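Cellulase CEL9M (Clostridium cellulolyticum, PDB 1IA6) probably hydrolyses internal beta-1,4-glucosidic linkages in cellulose and related beta-glucans, as a family 9 glycoside hydrolase. Local coordinates at residues A[164-169]-A[221-226]. Numbering follows the deposited sequence.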
ATOM      1  N   LEU A 164       5.528  -9.897   8.296  1.00  7.44           N
ATOM      2  CA  LEU A 164       5.989  -8.626   8.841  1.00  8.12           C
ATOM      3  C   LEU A 164       5.247  -8.325  10.138  1.00  8.98           C
ATOM      4  O   LEU A 164       5.816  -7.745  11.062  1.00  8.17           O
ATOM      5  CB  LEU A 164       5.798  -7.505   7.817  1.00  7.31           C
ATOM      6  CG  LEU A 164       6.964  -7.436   6.826  1.00  7.77           C
ATOM      7  CD1 LEU A 164       6.568  -6.690   5.554  1.00 10.13           C
ATOM      8  CD2 LEU A 164       8.143  -6.769   7.514  1.00  9.07           C
ATOM      9  N   MET A 165       3.982  -8.730  10.224  1.00  8.24           N
ATOM     10  CA  MET A 165       3.232  -8.493  11.453  1.00  9.38           C
ATOM     11  C   MET A 165       3.854  -9.338  12.569  1.00  9.87           C
ATOM     12  O   MET A 165       3.980  -8.884  13.707  1.00  9.66           O
ATOM     13  CB  MET A 165       1.751  -8.849  11.280  1.00  9.65           C
ATOM     14  CG  MET A 165       0.896  -8.427  12.471  1.00 10.57           C
ATOM     15  SD  MET A 165       1.051  -6.651  12.807  1.00 11.77           S
ATOM     16  CE  MET A 165      -0.420  -6.343  13.776  1.00 12.05           C
ATOM     17  N   TYR A 166       4.246 -10.568  12.244  1.00  9.66           N
ATOM     18  CA  TYR A 166       4.883 -11.426  13.240  1.00  9.61           C
ATOM     19  C   TYR A 166       6.125 -10.701  13.761  1.00 10.62           C
ATOM     20  O   TYR A 166       6.341 -10.606  14.967  1.00 10.98           O
ATOM     21  CB  TYR A 166       5.299 -12.764  12.620  1.00 11.49           C
ATOM     22  CG  TYR A 166       6.355 -13.507  13.415  1.00 12.82           C
ATOM     23  CD1 TYR A 166       6.038 -14.145  14.615  1.00 13.84           C
ATOM     24  CD2 TYR A 166       7.684 -13.538  12.982  1.00 14.13           C
ATOM     25  CE1 TYR A 166       7.023 -14.796  15.371  1.00 15.03           C
ATOM     26  CE2 TYR A 166       8.678 -14.186  13.730  1.00 14.40           C
ATOM     27  CZ  TYR A 166       8.335 -14.810  14.924  1.00 17.40           C
ATOM     28  OH  TYR A 166       9.305 -15.434  15.679  1.00 18.29           O
ATOM     29  N   LEU A 167       6.926 -10.175  12.840  1.00  9.70           N
ATOM     30  CA  LEU A 167       8.153  -9.470  13.203  1.00  9.50           C
ATOM     31  C   LEU A 167       7.896  -8.190  13.994  1.00 11.50           C
ATOM     32  O   LEU A 167       8.646  -7.868  14.913  1.00 11.61           O
ATOM     33  CB  LEU A 167       8.960  -9.141  11.945  1.00  9.27           C
ATOM     34  CG  LEU A 167       9.502 -10.352  11.178  1.00 11.48           C
ATOM     35  CD1 LEU A 167      10.027  -9.920   9.812  1.00 11.75           C
ATOM     36  CD2 LEU A 167      10.596 -11.023  12.000  1.00 11.15           C
ATOM     37  N   ASN A 168       6.835  -7.469  13.645  1.00  9.21           N
ATOM     38  CA  ASN A 168       6.509  -6.215  14.319  1.00  9.39           C
ATOM     39  C   ASN A 168       5.646  -6.355  15.575  1.00 10.22           C
ATOM     40  O   ASN A 168       5.567  -5.425  16.373  1.00 10.39           O
ATOM     41  CB  ASN A 168       5.776  -5.257  13.361  1.00 11.11           C
ATOM     42  CG  ASN A 168       6.642  -4.789  12.204  1.00 11.87           C
ATOM     43  OD1 ASN A 168       7.822  -4.505  12.376  1.00 14.32           O
ATOM     44  ND2 ASN A 168       6.042  -4.682  11.017  1.00 10.53           N
ATOM     45  N   TYR A 169       5.016  -7.511  15.759  1.00 10.59           N
ATOM     46  CA  TYR A 169       4.108  -7.703  16.891  1.00 11.90           C
ATOM     47  C   TYR A 169       4.513  -8.753  17.930  1.00 13.49           C
ATOM     48  O   TYR A 169       3.877  -8.859  18.982  1.00 12.62           O
ATOM     49  CB  TYR A 169       2.724  -8.062  16.337  1.00 11.99           C
ATOM     50  CG  TYR A 169       1.550  -7.523  17.123  1.00 13.86           C
ATOM     51  CD1 TYR A 169       1.344  -6.150  17.254  1.00 14.82           C
ATOM     52  CD2 TYR A 169       0.610  -8.385  17.684  1.00 14.30           C
ATOM     53  CE1 TYR A 169       0.226  -5.650  17.919  1.00 17.22           C
ATOM     54  CE2 TYR A 169      -0.510  -7.895  18.351  1.00 16.99           C
ATOM     55  CZ  TYR A 169      -0.695  -6.528  18.462  1.00 17.92           C
ATOM     56  OH  TYR A 169      -1.812  -6.040  19.100  1.00 22.23           O
ATOM     57  N   TYR A 221      12.337 -16.020   5.405  1.00 10.92           N
ATOM     58  CA  TYR A 221      13.707 -16.342   5.794  1.00 12.21           C
ATOM     59  C   TYR A 221      14.089 -15.501   7.012  1.00 11.82           C
ATOM     60  O   TYR A 221      14.627 -16.011   7.989  1.00 11.27           O
ATOM     61  CB  TYR A 221      14.696 -16.044   4.665  1.00 12.92           C
ATOM     62  CG  TYR A 221      16.136 -16.195   5.112  1.00 13.42           C
ATOM     63  CD1 TYR A 221      16.661 -17.449   5.425  1.00 14.52           C
ATOM     64  CD2 TYR A 221      16.957 -15.078   5.273  1.00 14.75           C
ATOM     65  CE1 TYR A 221      17.973 -17.587   5.890  1.00 16.84           C
ATOM     66  CE2 TYR A 221      18.268 -15.203   5.738  1.00 15.10           C
ATOM     67  CZ  TYR A 221      18.768 -16.458   6.044  1.00 16.87           C
ATOM     68  OH  TYR A 221      20.062 -16.584   6.501  1.00 17.01           O
ATOM     69  N   THR A 222      13.812 -14.205   6.946  1.00 11.08           N
ATOM     70  CA  THR A 222      14.136 -13.310   8.050  1.00 12.01           C
ATOM     71  C   THR A 222      13.476 -13.764   9.356  1.00 13.38           C
ATOM     72  O   THR A 222      14.061 -13.651  10.431  1.00 13.21           O
ATOM     73  CB  THR A 222      13.691 -11.867   7.741  1.00 12.67           C
ATOM     74  OG1 THR A 222      14.380 -11.395   6.575  1.00 12.12           O
ATOM     75  CG2 THR A 222      14.000 -10.943   8.916  1.00 11.37           C
ATOM     76  N   ALA A 223      12.263 -14.295   9.256  1.00 12.72           N
ATOM     77  CA  ALA A 223      11.539 -14.735  10.441  1.00 13.27           C
ATOM     78  C   ALA A 223      11.907 -16.126  10.945  1.00 13.52           C
ATOM     79  O   ALA A 223      11.820 -16.386  12.142  1.00 14.19           O
ATOM     80  CB  ALA A 223      10.035 -14.673  10.180  1.00 13.83           C
ATOM     81  N   THR A 224      12.334 -17.009  10.047  1.00 13.24           N
ATOM     82  CA  THR A 224      12.644 -18.388  10.435  1.00 15.45           C
ATOM     83  C   THR A 224      14.108 -18.824  10.361  1.00 16.87           C
ATOM     84  O   THR A 224      14.476 -19.845  10.939  1.00 18.18           O
ATOM     85  CB  THR A 224      11.838 -19.378   9.575  1.00 15.04           C
ATOM     86  OG1 THR A 224      12.322 -19.335   8.225  1.00 13.69           O
ATOM     87  CG2 THR A 224      10.358 -19.009   9.577  1.00 16.55           C
ATOM     88  N   ASN A 225      14.933 -18.061   9.652  1.00 18.06           N
ATOM     89  CA  ASN A 225      16.341 -18.405   9.478  1.00 20.19           C
ATOM     90  C   ASN A 225      16.482 -19.720   8.711  1.00 19.83           C
ATOM     91  O   ASN A 225      17.516 -20.384   8.784  1.00 21.18           O
ATOM     92  CB  ASN A 225      17.054 -18.513  10.831  1.00 24.05           C
ATOM     93  CG  ASN A 225      17.216 -17.165  11.514  1.00 28.53           C
ATOM     94  OD1 ASN A 225      17.805 -16.240  10.953  1.00 31.77           O
ATOM     95  ND2 ASN A 225      16.697 -17.051  12.733  1.00 30.99           N
ATOM     96  N   ASP A 226      15.439 -20.090   7.975  1.00 18.22           N
ATOM     97  CA  ASP A 226      15.444 -21.315   7.179  1.00 17.95           C
ATOM     98  C   ASP A 226      15.880 -20.979   5.751  1.00 17.94           C
ATOM     99  O   ASP A 226      15.117 -20.393   4.987  1.00 16.62           O
ATOM    100  CB  ASP A 226      14.045 -21.936   7.151  1.00 18.35           C
ATOM    101  CG  ASP A 226      14.015 -23.276   6.443  1.00 21.46           C
ATOM    102  OD1 ASP A 226      14.908 -23.538   5.611  1.00 20.14           O
ATOM    103  OD2 ASP A 226      13.086 -24.066   6.711  1.00 24.76           O
TER
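Ala223 rests its methyl against both Tyr166 and Leu167, where the C-terminal turns of helices 152-169 and 210-224 touch. Its CB lies 3.8 Å from Tyr166 CD2, and CE2 of the same ring is equally near; the CD2-CE2 bond of the ring meets the methyl obliquely. The ring gets there because Tyr166 CG stands anti to the backbone N (chi1 160°). From Leu167, CD2 comes to 4.1 Å from Ala223 CB, while its other methyl, CD1, reaches Thr222 CG2 at 4.2 Å; these last two side chains cross at about a right angle. The contact is small and apolar; Leu167 CA and Ala223 CA, 6.8 Å apart, are the nearest CA pair of the two segments.

The polar bonds run beside the contact, not across it. Thr222 turns its methyl to the leucine, and its OG1 bonds to Arg266 and to the carbonyl of Thr218. Past Thr224 the helix ends: Asn225 takes positive phi, and Thr224 OG1 accepts from Asp226 N at 3.2 Å, an ST turn. Asp226 OD1 then bonds to Thr228 OG1, at the start of helix 228-236.

The pair lies at the surface of the family's helical barrel, away from the metal sites. Helix 174-193 packs against both partners, its Leu181 touching Tyr166 and Ala223, while Tyr79 of helix 64-80 meets Leu164 and Thr222.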